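Local coordinates for tRNA (guanine(26)-N(2))-dimethyltransferase (Pyrococcus horikoshii, PDB 2DUL), which probably dimethylates the N2 atom of guanine 26 in a number of tRNAs, using S-adenosyl-L-methionine as the methyl donor, at residues D241-D253 with G264-L278. Numbering follows the deposited sequence.
Sequences DETLEKLGYIYFD and GFLPTRPNAYGPVWL
The phenol oxygen of Y251 is gripped by two partners: R269 N donates to it (N to OH 3.2 Å, bent to 136° at the hydrogen), and E262 OE1 is its stronger partner. Over one face of the same ring lies the R269 guanidinium, an off-centre cation-pi contact with CZ 4.1 Å from the centroid and the two planes 35° apart. A bend at chi3 (-67°) folds the arginine back over the ring, and NH2, the guanidinium atom nearest the ring, also forms a salt bridge with E260, which anchors the group there. Y249 is held differently: its OH donates to F265 O at 2.6 Å, while P267 CD sits over one ring face, 3.5 Å from the centroid, a CH-pi contact. P275, which follows a cis peptide bond, lies alongside this ring with CB against OH. Between the strands, G248 and V276 form one antiparallel hydrogen-bonded pair (V276 N to G248 O 2.9 Å) and I250 and Y273 another; the one-residue shift between these pairs is a beta bulge. Near the helix end, K246 CB packs over the six-membered ring of W277, 4.0 Å from its centroid, and T243 CG2 meets CZ3. Strand 247-252 is the middle of a three-stranded antiparallel sheet, between 259-263 and 273-277, and helix 192-209 packs against T243, L247, P275 and W277.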
ATOM      1  N   ASP A 241     -18.259  -4.283 -11.663  1.00 19.08           N
ATOM      2  CA  ASP A 241     -18.565  -3.268 -12.670  1.00 19.33           C
ATOM      3  C   ASP A 241     -18.356  -1.850 -12.134  1.00 19.35           C
ATOM      4  O   ASP A 241     -17.754  -1.006 -12.804  1.00 18.58           O
ATOM      5  CB  ASP A 241     -20.016  -3.398 -13.167  1.00 21.83           C
ATOM      6  CG  ASP A 241     -20.278  -4.704 -13.897  1.00 24.93           C
ATOM      7  OD1 ASP A 241     -19.334  -5.261 -14.495  1.00 23.31           O
ATOM      8  OD2 ASP A 241     -21.441  -5.163 -13.889  1.00 24.68           O
ATOM      9  N   GLU A 242     -18.860  -1.590 -10.932  1.00 17.22           N
ATOM     10  CA  GLU A 242     -18.739  -0.267 -10.322  1.00 19.83           C
ATOM     11  C   GLU A 242     -17.280   0.082 -10.039  1.00 18.98           C
ATOM     12  O   GLU A 242     -16.891   1.250 -10.079  1.00 19.60           O
ATOM     13  CB  GLU A 242     -19.544  -0.210  -9.021  1.00 22.70           C
ATOM     14  CG  GLU A 242     -21.026  -0.497  -9.220  1.00 30.50           C
ATOM     15  CD  GLU A 242     -21.789  -0.591  -7.913  1.00 34.37           C
ATOM     16  OE1 GLU A 242     -21.392  -1.392  -7.040  1.00 37.50           O
ATOM     17  OE2 GLU A 242     -22.791   0.136  -7.759  1.00 39.93           O
ATOM     18  N   THR A 243     -16.480  -0.935  -9.742  1.00 18.24           N
ATOM     19  CA  THR A 243     -15.062  -0.726  -9.464  1.00 18.60           C
ATOM     20  C   THR A 243     -14.354  -0.313 -10.751  1.00 17.87           C
ATOM     21  O   THR A 243     -13.593   0.649 -10.761  1.00 18.47           O
ATOM     22  CB  THR A 243     -14.425  -2.010  -8.890  1.00 17.64           C
ATOM     23  OG1 THR A 243     -15.070  -2.334  -7.650  1.00 19.69           O
ATOM     24  CG2 THR A 243     -12.925  -1.813  -8.631  1.00 17.51           C
ATOM     25  N   LEU A 244     -14.612  -1.031 -11.842  1.00 17.35           N
ATOM     26  CA  LEU A 244     -13.987  -0.685 -13.113  1.00 17.29           C
ATOM     27  C   LEU A 244     -14.407   0.722 -13.552  1.00 18.95           C
ATOM     28  O   LEU A 244     -13.670   1.402 -14.265  1.00 19.03           O
ATOM     29  CB  LEU A 244     -14.343  -1.711 -14.197  1.00 16.70           C
ATOM     30  CG  LEU A 244     -13.792  -3.134 -14.018  1.00 18.12           C
ATOM     31  CD1 LEU A 244     -14.187  -3.993 -15.215  1.00 20.13           C
ATOM     32  CD2 LEU A 244     -12.268  -3.091 -13.880  1.00 19.05           C
ATOM     33  N   GLU A 245     -15.583   1.166 -13.116  1.00 19.29           N
ATOM     34  CA  GLU A 245     -16.051   2.505 -13.467  1.00 19.84           C
ATOM     35  C   GLU A 245     -15.265   3.599 -12.740  1.00 18.85           C
ATOM     36  O   GLU A 245     -15.396   4.776 -13.064  1.00 19.87           O
ATOM     37  CB  GLU A 245     -17.541   2.663 -13.146  1.00 21.98           C
ATOM     38  CG  GLU A 245     -18.465   2.058 -14.187  1.00 29.09           C
ATOM     39  CD  GLU A 245     -19.932   2.146 -13.797  1.00 35.82           C
ATOM     40  OE1 GLU A 245     -20.788   1.748 -14.617  1.00 38.74           O
ATOM     41  OE2 GLU A 245     -20.232   2.606 -12.674  1.00 37.83           O
ATOM     42  N   LYS A 246     -14.460   3.215 -11.755  1.00 17.66           N
ATOM     43  CA  LYS A 246     -13.674   4.196 -11.017  1.00 18.03           C
ATOM     44  C   LYS A 246     -12.276   4.354 -11.607  1.00 18.25           C
ATOM     45  O   LYS A 246     -11.464   5.151 -11.116  1.00 18.37           O
ATOM     46  CB  LYS A 246     -13.593   3.814  -9.539  1.00 19.49           C
ATOM     47  CG  LYS A 246     -14.950   3.852  -8.850  1.00 23.99           C
ATOM     48  CD  LYS A 246     -14.825   3.658  -7.350  1.00 29.49           C
ATOM     49  CE  LYS A 246     -16.191   3.700  -6.674  1.00 33.17           C
ATOM     50  NZ  LYS A 246     -16.081   3.567  -5.189  1.00 37.03           N
ATOM     51  N   LEU A 247     -12.003   3.599 -12.667  1.00 16.30           N
ATOM     52  CA  LEU A 247     -10.715   3.677 -13.356  1.00 17.03           C
ATOM     53  C   LEU A 247     -10.772   4.862 -14.315  1.00 17.84           C
ATOM     54  O   LEU A 247     -11.850   5.300 -14.721  1.00 16.45           O
ATOM     55  CB  LEU A 247     -10.443   2.400 -14.159  1.00 17.46           C
ATOM     56  CG  LEU A 247     -10.152   1.098 -13.405  1.00 19.25           C
ATOM     57  CD1 LEU A 247     -10.052  -0.056 -14.398  1.00 17.22           C
ATOM     58  CD2 LEU A 247      -8.850   1.242 -12.619  1.00 20.05           C
ATOM     59  N   GLY A 248      -9.609   5.379 -14.682  1.00 15.05           N
ATOM     60  CA  GLY A 248      -9.580   6.503 -15.594  1.00 15.52           C
ATOM     61  C   GLY A 248      -8.172   6.802 -16.063  1.00 16.52           C
ATOM     62  O   GLY A 248      -7.263   5.996 -15.858  1.00 14.56           O
ATOM     63  N   TYR A 249      -7.997   7.962 -16.687  1.00 16.91           N
ATOM     64  CA  TYR A 249      -6.697   8.366 -17.207  1.00 17.22           C
ATOM     65  C   TYR A 249      -6.374   9.802 -16.840  1.00 20.27           C
ATOM     66  O   TYR A 249      -7.262  10.580 -16.497  1.00 20.78           O
ATOM     67  CB  TYR A 249      -6.676   8.196 -18.730  1.00 16.24           C
ATOM     68  CG  TYR A 249      -6.886   6.759 -19.150  1.00 15.36           C
ATOM     69  CD1 TYR A 249      -8.166   6.190 -19.144  1.00 16.53           C
ATOM     70  CD2 TYR A 249      -5.801   5.939 -19.451  1.00 16.81           C
ATOM     71  CE1 TYR A 249      -8.353   4.839 -19.411  1.00 16.77           C
ATOM     72  CE2 TYR A 249      -5.973   4.588 -19.719  1.00 17.01           C
ATOM     73  CZ  TYR A 249      -7.252   4.043 -19.693  1.00 18.53           C
ATOM     74  OH  TYR A 249      -7.418   2.702 -19.923  1.00 17.47           O
ATOM     75  N   ILE A 250      -5.093  10.143 -16.924  1.00 20.14           N
ATOM     76  CA  ILE A 250      -4.622  11.479 -16.605  1.00 19.15           C
ATOM     77  C   ILE A 250      -3.916  12.081 -17.814  1.00 19.38           C
ATOM     78  O   ILE A 250      -3.195  11.388 -18.532  1.00 18.30           O
ATOM     79  CB  ILE A 250      -3.599  11.447 -15.447  1.00 20.96           C
ATOM     80  CG1 ILE A 250      -4.258  10.900 -14.182  1.00 20.10           C
ATOM     81  CG2 ILE A 250      -3.024  12.843 -15.222  1.00 21.00           C
ATOM     82  CD1 ILE A 250      -3.260  10.414 -13.150  1.00 19.39           C
ATOM     83  N   TYR A 251      -4.144  13.370 -18.031  1.00 18.82           N
ATOM     84  CA  TYR A 251      -3.508  14.110 -19.104  1.00 18.84           C
ATOM     85  C   TYR A 251      -2.697  15.164 -18.363  1.00 21.06           C
ATOM     86  O   TYR A 251      -3.180  15.772 -17.405  1.00 22.43           O
ATOM     87  CB  TYR A 251      -4.565  14.741 -20.002  1.00 19.86           C
ATOM     88  CG  TYR A 251      -5.371  13.698 -20.749  1.00 18.30           C
ATOM     89  CD1 TYR A 251      -4.864  13.096 -21.901  1.00 18.85           C
ATOM     90  CD2 TYR A 251      -6.624  13.295 -20.288  1.00 20.27           C
ATOM     91  CE1 TYR A 251      -5.582  12.120 -22.580  1.00 18.16           C
ATOM     92  CE2 TYR A 251      -7.356  12.313 -20.954  1.00 19.43           C
ATOM     93  CZ  TYR A 251      -6.826  11.730 -22.103  1.00 20.39           C
ATOM     94  OH  TYR A 251      -7.528  10.758 -22.770  1.00 19.73           O
ATOM     95  N   PHE A 252      -1.463  15.370 -18.799  1.00 19.54           N
ATOM     96  CA  PHE A 252      -0.574  16.304 -18.122  1.00 21.11           C
ATOM     97  C   PHE A 252       0.124  17.231 -19.110  1.00 23.04           C
ATOM     98  O   PHE A 252       0.703  16.775 -20.093  1.00 23.15           O
ATOM     99  CB  PHE A 252       0.464  15.497 -17.336  1.00 22.64           C
ATOM    100  CG  PHE A 252       1.374  16.327 -16.473  1.00 22.54           C
ATOM    101  CD1 PHE A 252       0.933  16.830 -15.251  1.00 23.41           C
ATOM    102  CD2 PHE A 252       2.685  16.577 -16.870  1.00 23.81           C
ATOM    103  CE1 PHE A 252       1.791  17.568 -14.433  1.00 23.94           C
ATOM    104  CE2 PHE A 252       3.550  17.314 -16.061  1.00 22.90           C
ATOM    105  CZ  PHE A 252       3.102  17.810 -14.840  1.00 22.39           C
ATOM    106  N   ASP A 253       0.060  18.534 -18.850  1.00 22.42           N
ATOM    107  CA  ASP A 253       0.703  19.513 -19.726  1.00 24.97           C
ATOM    108  C   ASP A 253       2.090  19.813 -19.164  1.00 23.82           C
ATOM    109  O   ASP A 253       2.211  20.436 -18.114  1.00 22.77           O
ATOM    110  CB  ASP A 253      -0.110  20.806 -19.773  1.00 25.97           C
ATOM    111  CG  ASP A 253       0.348  21.748 -20.881  1.00 30.07           C
ATOM    112  OD1 ASP A 253       1.558  21.763 -21.216  1.00 30.03           O
ATOM    113  OD2 ASP A 253      -0.508  22.487 -21.409  1.00 31.77           O
ATOM    114  N   GLY A 264     -13.130   6.552 -17.315  1.00 23.48           N
ATOM    115  CA  GLY A 264     -13.557   5.663 -18.379  1.00 22.87           C
ATOM    116  C   GLY A 264     -12.571   4.520 -18.491  1.00 21.27           C
ATOM    117  O   GLY A 264     -11.414   4.657 -18.092  1.00 19.46           O
ATOM    118  N   PHE A 265     -13.016   3.391 -19.028  1.00 20.04           N
ATOM    119  CA  PHE A 265     -12.135   2.241 -19.153  1.00 20.15           C
ATOM    120  C   PHE A 265     -11.009   2.512 -20.140  1.00 20.08           C
ATOM    121  O   PHE A 265      -9.904   1.993 -19.984  1.00 17.99           O
ATOM    122  CB  PHE A 265     -12.927   1.002 -19.575  1.00 21.08           C
ATOM    123  CG  PHE A 265     -12.147  -0.278 -19.455  1.00 21.57           C
ATOM    124  CD1 PHE A 265     -11.501  -0.824 -20.561  1.00 21.15           C
ATOM    125  CD2 PHE A 265     -12.029  -0.921 -18.224  1.00 20.75           C
ATOM    126  CE1 PHE A 265     -10.743  -1.996 -20.445  1.00 22.01           C
ATOM    127  CE2 PHE A 265     -11.274  -2.091 -18.095  1.00 23.49           C
ATOM    128  CZ  PHE A 265     -10.629  -2.629 -19.214  1.00 22.03           C
ATOM    129  N   LEU A 266     -11.297   3.336 -21.146  1.00 19.96           N
ATOM    130  CA  LEU A 266     -10.315   3.705 -22.163  1.00 19.85           C
ATOM    131  C   LEU A 266     -10.293   5.225 -22.336  1.00 20.58           C
ATOM    132  O   LEU A 266     -11.312   5.894 -22.166  1.00 19.96           O
ATOM    133  CB  LEU A 266     -10.665   3.060 -23.509  1.00 21.06           C
ATOM    134  CG  LEU A 266     -10.612   1.532 -23.615  1.00 21.07           C
ATOM    135  CD1 LEU A 266     -11.115   1.093 -24.989  1.00 19.69           C
ATOM    136  CD2 LEU A 266      -9.184   1.054 -23.389  1.00 19.89           C
ATOM    137  N   PRO A 267      -9.121   5.792 -22.666  1.00 18.69           N
ATOM    138  CA  PRO A 267      -9.001   7.239 -22.862  1.00 18.24           C
ATOM    139  C   PRO A 267      -9.545   7.585 -24.252  1.00 19.76           C
ATOM    140  O   PRO A 267      -9.718   6.695 -25.089  1.00 19.96           O
ATOM    141  CB  PRO A 267      -7.498   7.471 -22.749  1.00 17.97           C
ATOM    142  CG  PRO A 267      -6.941   6.235 -23.402  1.00 17.93           C
ATOM    143  CD  PRO A 267      -7.820   5.117 -22.854  1.00 16.91           C
ATOM    144  N   THR A 268      -9.813   8.860 -24.510  1.00 20.68           N
ATOM    145  CA  THR A 268     -10.344   9.248 -25.817  1.00 21.93           C
ATOM    146  C   THR A 268      -9.544  10.365 -26.483  1.00 22.89           C
ATOM    147  O   THR A 268      -9.962  10.917 -27.504  1.00 22.71           O
ATOM    148  CB  THR A 268     -11.805   9.700 -25.695  1.00 22.22           C
ATOM    149  OG1 THR A 268     -11.870  10.893 -24.906  1.00 24.21           O
ATOM    150  CG2 THR A 268     -12.639   8.613 -25.028  1.00 23.04           C
ATOM    151  N   ARG A 269      -8.391  10.684 -25.902  1.00 23.61           N
ATOM    152  CA  ARG A 269      -7.520  11.732 -26.419  1.00 24.26           C
ATOM    153  C   ARG A 269      -6.071  11.253 -26.355  1.00 23.84           C
ATOM    154  O   ARG A 269      -5.739  10.351 -25.585  1.00 24.33           O
ATOM    155  CB  ARG A 269      -7.683  13.015 -25.592  1.00 27.38           C
ATOM    156  CG  ARG A 269      -9.114  13.532 -25.524  1.00 30.21           C
ATOM    157  CD  ARG A 269      -9.174  14.978 -25.031  1.00 34.09           C
ATOM    158  NE  ARG A 269      -8.760  15.146 -23.636  1.00 33.90           N
ATOM    159  CZ  ARG A 269      -9.474  14.765 -22.581  1.00 36.40           C
ATOM    160  NH1 ARG A 269     -10.656  14.180 -22.742  1.00 35.04           N
ATOM    161  NH2 ARG A 269      -9.011  14.984 -21.356  1.00 36.22           N
ATOM    162  N   PRO A 270      -5.186  11.855 -27.162  1.00 23.76           N
ATOM    163  CA  PRO A 270      -3.782  11.437 -27.152  1.00 23.27           C
ATOM    164  C   PRO A 270      -2.998  11.792 -25.893  1.00 22.13           C
ATOM    165  O   PRO A 270      -3.403  12.653 -25.103  1.00 20.24           O
ATOM    166  CB  PRO A 270      -3.215  12.102 -28.412  1.00 24.50           C
ATOM    167  CG  PRO A 270      -4.040  13.340 -28.545  1.00 25.01           C
ATOM    168  CD  PRO A 270      -5.434  12.875 -28.199  1.00 24.51           C
ATOM    169  N   ASN A 271      -1.880  11.095 -25.710  1.00 21.90           N
ATOM    170  CA  ASN A 271      -0.992  11.321 -24.577  1.00 22.54           C
ATOM    171  C   ASN A 271      -1.597  11.042 -23.203  1.00 20.51           C
ATOM    172  O   ASN A 271      -1.260  11.715 -22.231  1.00 20.37           O
ATOM    173  CB  ASN A 271      -0.462  12.758 -24.626  1.00 25.85           C
ATOM    174  CG  ASN A 271       0.273  13.060 -25.924  1.00 31.67           C
ATOM    175  OD1 ASN A 271       1.139  12.293 -26.349  1.00 34.48           O
ATOM    176  ND2 ASN A 271      -0.064  14.180 -26.554  1.00 31.36           N
ATOM    177  N   ALA A 272      -2.483  10.053 -23.117  1.00 19.99           N
ATOM    178  CA  ALA A 272      -3.099   9.711 -21.840  1.00 19.04           C
ATOM    179  C   ALA A 272      -2.174   8.845 -20.993  1.00 18.75           C
ATOM    180  O   ALA A 272      -1.390   8.051 -21.519  1.00 18.42           O
ATOM    181  CB  ALA A 272      -4.427   8.972 -22.067  1.00 18.83           C
ATOM    182  N   TYR A 273      -2.274   9.008 -19.677  1.00 17.19           N
ATOM    183  CA  TYR A 273      -1.487   8.226 -18.731  1.00 18.23           C
ATOM    184  C   TYR A 273      -2.443   7.334 -17.952  1.00 18.10           C
ATOM    185  O   TYR A 273      -3.524   7.772 -17.554  1.00 19.57           O
ATOM    186  CB  TYR A 273      -0.748   9.149 -17.769  1.00 18.50           C
ATOM    187  CG  TYR A 273       0.294   9.993 -18.450  1.00 21.69           C
ATOM    188  CD1 TYR A 273       1.569   9.486 -18.707  1.00 21.25           C
ATOM    189  CD2 TYR A 273      -0.000  11.291 -18.869  1.00 22.52           C
ATOM    190  CE1 TYR A 273       2.528  10.249 -19.364  1.00 22.62           C
ATOM    191  CE2 TYR A 273       0.953  12.065 -19.530  1.00 24.84           C
ATOM    192  CZ  TYR A 273       2.215  11.533 -19.772  1.00 24.93           C
ATOM    193  OH  TYR A 273       3.166  12.291 -20.409  1.00 25.22           O
ATOM    194  N   GLY A 274      -2.039   6.088 -17.729  1.00 17.99           N
ATOM    195  CA  GLY A 274      -2.889   5.155 -17.007  1.00 17.62           C
ATOM    196  C   GLY A 274      -3.041   3.831 -17.742  1.00 16.76           C
ATOM    197  O   GLY A 274      -2.217   3.498 -18.591  1.00 16.43           O
ATOM    198  N   PRO A 275      -4.117   3.075 -17.480  1.00 17.25           N
ATOM    199  CA  PRO A 275      -5.174   3.438 -16.534  1.00 18.18           C
ATOM    200  C   PRO A 275      -4.742   3.539 -15.072  1.00 17.89           C
ATOM    201  O   PRO A 275      -3.818   2.859 -14.632  1.00 20.17           O
ATOM    202  CB  PRO A 275      -6.221   2.347 -16.755  1.00 18.75           C
ATOM    203  CG  PRO A 275      -5.380   1.149 -17.105  1.00 18.14           C
ATOM    204  CD  PRO A 275      -4.368   1.748 -18.068  1.00 17.55           C
ATOM    205  N   VAL A 276      -5.409   4.423 -14.340  1.00 16.83           N
ATOM    206  CA  VAL A 276      -5.154   4.611 -12.921  1.00 15.74           C
ATOM    207  C   VAL A 276      -6.483   4.591 -12.184  1.00 16.38           C
ATOM    208  O   VAL A 276      -7.547   4.773 -12.782  1.00 16.97           O
ATOM    209  CB  VAL A 276      -4.482   5.970 -12.613  1.00 18.82           C
ATOM    210  CG1 VAL A 276      -3.112   6.052 -13.278  1.00 17.42           C
ATOM    211  CG2 VAL A 276      -5.387   7.112 -13.083  1.00 19.63           C
ATOM    212  N   TRP A 277      -6.411   4.355 -10.881  1.00 17.18           N
ATOM    213  CA  TRP A 277      -7.588   4.364 -10.023  1.00 17.93           C
ATOM    214  C   TRP A 277      -7.863   5.846  -9.774  1.00 18.07           C
ATOM    215  O   TRP A 277      -6.954   6.582  -9.388  1.00 15.64           O
ATOM    216  CB  TRP A 277      -7.254   3.656  -8.705  1.00 17.53           C
ATOM    217  CG  TRP A 277      -8.315   3.724  -7.662  1.00 18.95           C
ATOM    218  CD1 TRP A 277      -8.313   4.500  -6.540  1.00 18.44           C
ATOM    219  CD2 TRP A 277      -9.507   2.932  -7.602  1.00 17.33           C
ATOM    220  NE1 TRP A 277      -9.425   4.232  -5.777  1.00 19.38           N
ATOM    221  CE2 TRP A 277     -10.176   3.275  -6.406  1.00 18.99           C
ATOM    222  CE3 TRP A 277     -10.072   1.961  -8.441  1.00 17.92           C
ATOM    223  CZ2 TRP A 277     -11.385   2.681  -6.025  1.00 20.15           C
ATOM    224  CZ3 TRP A 277     -11.279   1.369  -8.060  1.00 18.79           C
ATOM    225  CH2 TRP A 277     -11.918   1.734  -6.862  1.00 18.68           C
ATOM    226  N   LEU A 278      -9.093   6.291 -10.028  1.00 17.23           N
ATOM    227  CA  LEU A 278      -9.456   7.692  -9.795  1.00 17.94           C
ATOM    228  C   LEU A 278     -10.385   7.805  -8.588  1.00 19.21           C
ATOM    229  O   LEU A 278     -10.941   8.870  -8.314  1.00 18.76           O
ATOM    230  CB  LEU A 278     -10.147   8.297 -11.026  1.00 16.56           C
ATOM    231  CG  LEU A 278      -9.294   8.500 -12.282  1.00 17.53           C
ATOM    232  CD1 LEU A 278     -10.126   9.152 -13.376  1.00 16.36           C
ATOM    233  CD2 LEU A 278      -8.097   9.384 -11.938  1.00 17.49           C
TER
HETATM  234  O   HOH W   1      -0.893  14.265 -21.480  1.00 20.26           O
HETATM  235  O   HOH W   2       3.055  14.877 -20.046  1.00 35.72           O